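Local coordinates for protein flavin prenyltransferase PAD1, mitochondrial (PDB 6QLG) that probably transfers a dimethylallyl group from dimethylallyl phosphate to the flavin of FMN, making the prenylated cofactor used by a ferulic acid decarboxylase, at residues V73-K76 with W77-A80; D139-I142 with S143-D147. All blocks are in the same frame, centred on the assembly; numbering follows the deposited sequence.

Contact 1 (V73-K76 with W77-A80); sequences VMSK and WAEA. With FMN (flavin mononucleotide), chain M.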
loop_
_atom_site.group_PDB
_atom_site.type_symbol
_atom_site.label_atom_id
_atom_site.label_comp_id
_atom_site.label_asym_id
_atom_site.label_seq_id
_atom_site.Cartn_x
_atom_site.Cartn_y
_atom_site.Cartn_z
ATOM N N VAL B 73 -27.763 2.820 24.875
ATOM C CA VAL B 73 -26.799 3.825 25.304
ATOM C C VAL B 73 -26.997 5.054 24.427
ATOM O O VAL B 73 -27.090 4.935 23.200
ATOM C CB VAL B 73 -25.344 3.325 25.210
ATOM C CG1 VAL B 73 -24.397 4.343 25.827
ATOM C CG2 VAL B 73 -25.192 1.973 25.889
ATOM N N MET B 74 -27.079 6.224 25.052
ATOM C CA MET B 74 -27.255 7.485 24.345
ATOM C C MET B 74 -26.097 8.410 24.681
ATOM O O MET B 74 -25.737 8.557 25.855
ATOM C CB MET B 74 -28.580 8.160 24.720
ATOM C CG MET B 74 -29.829 7.378 24.353
ATOM S SD MET B 74 -31.331 8.295 24.779
ATOM C CE MET B 74 -31.092 8.516 26.538
ATOM N N SER B 75 -25.523 9.037 23.660
ATOM C CA SER B 75 -24.474 10.012 23.902
ATOM C C SER B 75 -25.086 11.339 24.344
ATOM O O SER B 75 -26.299 11.552 24.272
ATOM C CB SER B 75 -23.615 10.212 22.654
ATOM O OG SER B 75 -24.247 11.082 21.729
ATOM N N LYS B 76 -24.219 12.239 24.811
ATOM C CA LYS B 76 -24.665 13.562 25.235
ATOM C C LYS B 76 -25.394 14.284 24.110
ATOM O O LYS B 76 -26.482 14.839 24.311
ATOM C CB LYS B 76 -23.466 14.379 25.717
ATOM C CG LYS B 76 -23.760 15.845 25.987
ATOM C CD LYS B 76 -22.472 16.657 25.946
ATOM C CE LYS B 76 -22.692 18.096 26.383
ATOM N NZ LYS B 76 -21.411 18.857 26.419
ATOM N N TRP B 77 -24.818 14.279 22.910
ATOM C CA TRP B 77 -25.422 15.017 21.809
ATOM C C TRP B 77 -26.578 14.265 21.167
ATOM O O TRP B 77 -27.401 14.887 20.485
ATOM C CB TRP B 77 -24.349 15.377 20.780
ATOM C CG TRP B 77 -23.524 16.507 21.293
ATOM C CD1 TRP B 77 -22.288 16.430 21.867
ATOM C CD2 TRP B 77 -23.910 17.883 21.353
ATOM N NE1 TRP B 77 -21.869 17.680 22.254
ATOM C CE2 TRP B 77 -22.849 18.589 21.953
ATOM C CE3 TRP B 77 -25.048 18.589 20.948
ATOM C CZ2 TRP B 77 -22.890 19.968 22.153
ATOM C CZ3 TRP B 77 -25.086 19.956 21.145
ATOM C CH2 TRP B 77 -24.013 20.632 21.742
ATOM N N ALA B 78 -26.674 12.952 21.384
ATOM C CA ALA B 78 -27.887 12.241 20.999
ATOM C C ALA B 78 -29.086 12.747 21.791
ATOM O O ALA B 78 -30.178 12.924 21.238
ATOM C CB ALA B 78 -27.707 10.738 21.200
ATOM N N GLU B 79 -28.900 12.988 23.091
ATOM C CA GLU B 79 -29.986 13.523 23.905
ATOM C C GLU B 79 -30.405 14.905 23.421
ATOM O O GLU B 79 -31.599 15.217 23.369
ATOM C CB GLU B 79 -29.569 13.566 25.375
ATOM C CG GLU B 79 -29.246 12.196 25.955
ATOM C CD GLU B 79 -29.096 12.213 27.464
ATOM O OE1 GLU B 79 -28.856 11.136 28.047
ATOM O OE2 GLU B 79 -29.219 13.300 28.067
ATOM N N ALA B 80 -29.432 15.743 23.049
ATOM C CA ALA B 80 -29.761 17.059 22.511
ATOM C C ALA B 80 -30.523 16.942 21.198
ATOM O O ALA B 80 -31.483 17.684 20.959
ATOM C CB ALA B 80 -28.488 17.882 22.322
HETATM N N1 FMN M . -22.347 14.986 12.968
HETATM C C2 FMN M . -22.304 14.093 11.917
HETATM O O2 FMN M . -21.278 13.460 11.700
HETATM N N3 FMN M . -23.412 13.919 11.118
HETATM C C4 FMN M . -24.562 14.642 11.376
HETATM O O4 FMN M . -25.566 14.503 10.673
HETATM C C4A FMN M . -24.613 15.542 12.432
HETATM N N5 FMN M . -25.776 16.253 12.668
HETATM C C5A FMN M . -25.844 17.151 13.717
HETATM C C6 FMN M . -27.019 17.871 13.962
HETATM C C7 FMN M . -27.100 18.780 15.015
HETATM C C7M FMN M . -28.372 19.546 15.263
HETATM C C8 FMN M . -25.982 18.959 15.831
HETATM C C8M FMN M . -26.034 19.935 16.976
HETATM C C9 FMN M . -24.809 18.239 15.577
HETATM C C9A FMN M . -24.728 17.331 14.527
HETATM N N10 FMN M . -23.562 16.604 14.289
HETATM C C10 FMN M . -23.495 15.713 13.231
HETATM C "C1'" FMN M . -22.342 16.808 15.144
HETATM C "C2'" FMN M . -22.155 15.818 16.295
HETATM O "O2'" FMN M . -23.224 15.922 17.213
HETATM C "C3'" FMN M . -20.825 16.117 16.988
HETATM O "O3'" FMN M . -19.768 15.813 16.105
HETATM C "C4'" FMN M . -20.636 15.336 18.282
HETATM O "O4'" FMN M . -19.309 15.486 18.736
HETATM C "C5'" FMN M . -20.909 13.853 18.091
HETATM O "O5'" FMN M . -20.863 13.248 19.362
HETATM P P FMN M . -21.400 11.750 19.588
HETATM O O1P FMN M . -20.720 11.163 20.799
HETATM O O2P FMN M . -22.891 11.809 19.815
HETATM O O3P FMN M . -21.089 10.877 18.393
HETATM O O HOH W 1 -26.005 10.512 27.657
HETATM O O HOH W 2 -19.576 18.989 23.499
#
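Met-74, the last residue of strand 69-74, reaches Glu-79 on the first turn of helix 76-85. Its chain bends at the thioether (chi3 -58°) and brings CE to 3.8 Å from Glu-79 OE1, the two side chains crossing at about a right angle. One water joins the pair a second way, donating to both Met-74 O and Glu-79 OE1; helix 90-95 lies against Met-74 and Glu-79 through Pro-90. Ser-75 is the N-cap of the helix. Its OG, lodged between backbone N and carbonyl carbon (chi1 80°), accepts from Ala-78 N at 3.1 Å and donates to O2P of the FMN phosphate, a very short bond of 2.5 Å. Ser-75 O takes the Glu-79 amide (Glu-79 N to Ser-75 O 3.2 Å), with the donor tilted 24° from the carbonyl plane. Lys-76 starts the helix and runs extended alongside Trp-77, both pointing the same way; its CG lies over one face of the indole and its CD comes 3.9 Å from Trp-77 NE1. A water in the ring plane accepts from Trp-77 NE1 at 2.9 Å and weakly from Lys-76 NZ. Trp-77 CB approaches the ribityl O2' of FMN at 3.8 Å, while Met-106 of a second subunit and Trp-225 of a third pack on the indole. A single hydroxyl thus caps the helix and grips the phosphate. With its oxygen taken by the Ala-78 amide, the Ser-75 hydroxyl turns its proton to the phosphate, and the nearby helix N terminus would be expected to stabilise the anion.

Contact 2 (D139-I142 with S143-D147); sequences DDLI and SRTAD. With FMN (flavin mononucleotide), chain T.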
loop_
_atom_site.group_PDB
_atom_site.type_symbol
_atom_site.label_atom_id
_atom_site.label_comp_id
_atom_site.label_asym_id
_atom_site.label_seq_id
_atom_site.Cartn_x
_atom_site.Cartn_y
_atom_site.Cartn_z
ATOM N N ASP B 139 -13.198 5.587 24.301
ATOM C CA ASP B 139 -13.214 6.290 25.577
ATOM C C ASP B 139 -14.618 6.564 26.116
ATOM O O ASP B 139 -14.749 7.257 27.129
ATOM C CB ASP B 139 -12.414 7.595 25.469
ATOM C CG ASP B 139 -13.237 8.760 24.953
ATOM O OD1 ASP B 139 -14.094 8.558 24.065
ATOM O OD2 ASP B 139 -13.014 9.892 25.438
ATOM N N ASP B 140 -15.667 6.044 25.475
ATOM C CA ASP B 140 -16.997 6.035 26.074
ATOM C C ASP B 140 -17.635 4.676 25.828
ATOM O O ASP B 140 -17.077 3.819 25.136
ATOM C CB ASP B 140 -17.884 7.188 25.559
ATOM C CG ASP B 140 -18.187 7.107 24.066
ATOM O OD1 ASP B 140 -18.617 6.045 23.570
ATOM O OD2 ASP B 140 -18.012 8.137 23.385
ATOM N N LEU B 141 -18.822 4.476 26.410
ATOM C CA LEU B 141 -19.427 3.148 26.389
ATOM C C LEU B 141 -19.860 2.735 24.989
ATOM O O LEU B 141 -19.827 1.544 24.662
ATOM C CB LEU B 141 -20.618 3.087 27.344
ATOM C CG LEU B 141 -21.201 1.681 27.501
ATOM C CD1 LEU B 141 -20.109 0.712 27.933
ATOM C CD2 LEU B 141 -22.348 1.676 28.491
ATOM N N ILE B 142 -20.271 3.689 24.152
ATOM C CA ILE B 142 -20.680 3.350 22.791
ATOM C C ILE B 142 -19.492 2.825 21.993
ATOM O O ILE B 142 -19.562 1.758 21.373
ATOM C CB ILE B 142 -21.333 4.564 22.105
ATOM C CG1 ILE B 142 -22.726 4.815 22.687
ATOM C CG2 ILE B 142 -21.415 4.350 20.600
ATOM C CD1 ILE B 142 -23.414 6.040 22.132
ATOM N N SER B 143 -18.375 3.556 22.010
ATOM C CA SER B 143 -17.227 3.149 21.206
ATOM C C SER B 143 -16.557 1.904 21.779
ATOM O O SER B 143 -16.088 1.045 21.024
ATOM C CB SER B 143 -16.231 4.305 21.084
ATOM O OG SER B 143 -15.964 4.896 22.343
ATOM N N ARG B 144 -16.518 1.777 23.109
ATOM C CA ARG B 144 -15.933 0.583 23.714
ATOM C C ARG B 144 -16.749 -0.661 23.390
ATOM O O ARG B 144 -16.187 -1.706 23.044
ATOM C CB ARG B 144 -15.806 0.759 25.226
ATOM C CG ARG B 144 -15.314 -0.485 25.969
ATOM C CD ARG B 144 -13.953 -0.956 25.465
ATOM N NE ARG B 144 -13.491 -2.150 26.168
ATOM C CZ ARG B 144 -12.480 -2.917 25.765
ATOM N NH1 ARG B 144 -11.819 -2.623 24.654
ATOM N NH2 ARG B 144 -12.132 -3.984 26.472
ATOM N N THR B 145 -18.078 -0.570 23.494
ATOM C CA THR B 145 -18.911 -1.729 23.195
ATOM C C THR B 145 -18.786 -2.131 21.730
ATOM O O THR B 145 -18.718 -3.323 21.411
ATOM C CB THR B 145 -20.368 -1.442 23.562
ATOM O OG1 THR B 145 -20.441 -1.031 24.933
ATOM C CG2 THR B 145 -21.217 -2.691 23.379
ATOM N N ALA B 146 -18.740 -1.150 20.824
ATOM C CA ALA B 146 -18.500 -1.460 19.418
ATOM C C ALA B 146 -17.130 -2.098 19.223
ATOM O O ALA B 146 -16.990 -3.072 18.473
ATOM C CB ALA B 146 -18.625 -0.197 18.569
ATOM N N ASP B 147 -16.106 -1.553 19.888
ATOM C CA ASP B 147 -14.775 -2.153 19.846
ATOM C C ASP B 147 -14.817 -3.605 20.305
ATOM O O ASP B 147 -14.132 -4.468 19.741
ATOM C CB ASP B 147 -13.817 -1.335 20.716
ATOM C CG ASP B 147 -12.360 -1.700 20.498
ATOM O OD1 ASP B 147 -11.823 -1.401 19.410
ATOM O OD2 ASP B 147 -11.747 -2.273 21.424
HETATM N N1 FMN T . -10.001 -2.144 28.157
HETATM C C2 FMN T . -9.020 -2.830 27.472
HETATM O O2 FMN T . -8.678 -2.443 26.358
HETATM N N3 FMN T . -8.430 -3.944 28.039
HETATM C C4 FMN T . -8.820 -4.375 29.296
HETATM O O4 FMN T . -8.300 -5.369 29.815
HETATM C C4A FMN T . -9.808 -3.682 29.986
HETATM N N5 FMN T . -10.188 -4.115 31.237
HETATM C C5A FMN T . -11.167 -3.432 31.929
HETATM C C6 FMN T . -11.556 -3.867 33.195
HETATM C C7 FMN T . -12.542 -3.174 33.885
HETATM C C7M FMN T . -12.966 -3.631 35.246
HETATM C C8 FMN T . -13.139 -2.051 33.318
HETATM C C8M FMN T . -14.204 -1.315 34.080
HETATM C C9 FMN T . -12.750 -1.620 32.054
HETATM C C9A FMN T . -11.765 -2.308 31.358
HETATM N N10 FMN T . -11.375 -1.874 30.100
HETATM C C10 FMN T . -10.399 -2.564 29.412
HETATM C "C1'" FMN T . -12.012 -0.673 29.460
HETATM C "C2'" FMN T . -11.181 0.589 29.645
HETATM O "O2'" FMN T . -11.121 0.906 31.016
HETATM C "C3'" FMN T . -11.838 1.741 28.894
HETATM O "O3'" FMN T . -11.633 1.606 27.504
HETATM C "C4'" FMN T . -11.272 3.084 29.339
HETATM O "O4'" FMN T . -11.837 4.106 28.549
HETATM C "C5'" FMN T . -9.757 3.162 29.165
HETATM O "O5'" FMN T . -9.341 4.445 29.586
HETATM P P FMN T . -7.806 4.786 29.943
HETATM O O1P FMN T . -7.597 6.282 29.849
HETATM O O2P FMN T . -7.521 4.302 31.344
HETATM O O3P FMN T . -6.887 4.101 28.953
#
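In both Asp-140 (chi1 64°) and Ser-143 (chi1 48°) the first torsion sets the polar group between the backbone N and the carbonyl carbon, and the two meet at the start of helix 141-151. Asp-140 is the N-cap: its OD1 receives Ser-143 N at 2.9 Å, nearly along the carboxylate C-O bond, in a fairly straight bond of 168°. Ser-143 OG turns back to Asp-140 O, reaching it from above the carbonyl plane at 3.2 Å, while Arg-144 N meets the same oxygen almost end-on at 2.9 Å. Leu-141 O is likewise shared, by Thr-145 N and by Thr-145 OG1, the hydroxyl bond measuring 2.7 Å from OG1 to O. Leu-141 CD1 packs on that hydroxyl.

Arg-144 leaves the helix bent at its second torsion and lays one guanidinium face against a flavin held mainly by the fourth subunit, FMN N1 being 3.3 Å from Arg-144 NH2. Asp-147 OD2 pairs with Arg-144 NH1 at 3.2 Å, and Glu-162 of the fourth subunit forms a salt bridge with NH2; the two carboxylates hold the group across the flavin, beside the bound dimethylallyl diphosphate. Elsewhere on the helix, Ser-143 and Ala-146 pack on helix 127-135, Thr-145 and Ala-146 on Met-120 of strand 119-125, and Leu-141 and Ile-142 on Val-73 of strand 69-74.

How the contacts relate
Along the chain the two contacts come in series, neither enclosing nor crossing the other, and each is local, joining residues mostly three to five apart at the start of a helix. Contact 1 marks the turn from strand 69-74 of the parallel sheet into helix 76-85; contact 2 opens helix 141-151 just after helix 127-135. Their centres are 14 Å apart, yet they meet directly: Val-73 CG1 packs on Ile-142 CG1 at 3.6 Å, and Ile-142 CD1 comes near the backbone of Ser-75. Contact 1 binds one FMN at its phosphate, which the Asp-140 side chain of contact 2 also approaches, while Arg-144 faces a second FMN held mainly by another subunit, so one chain connects two sites.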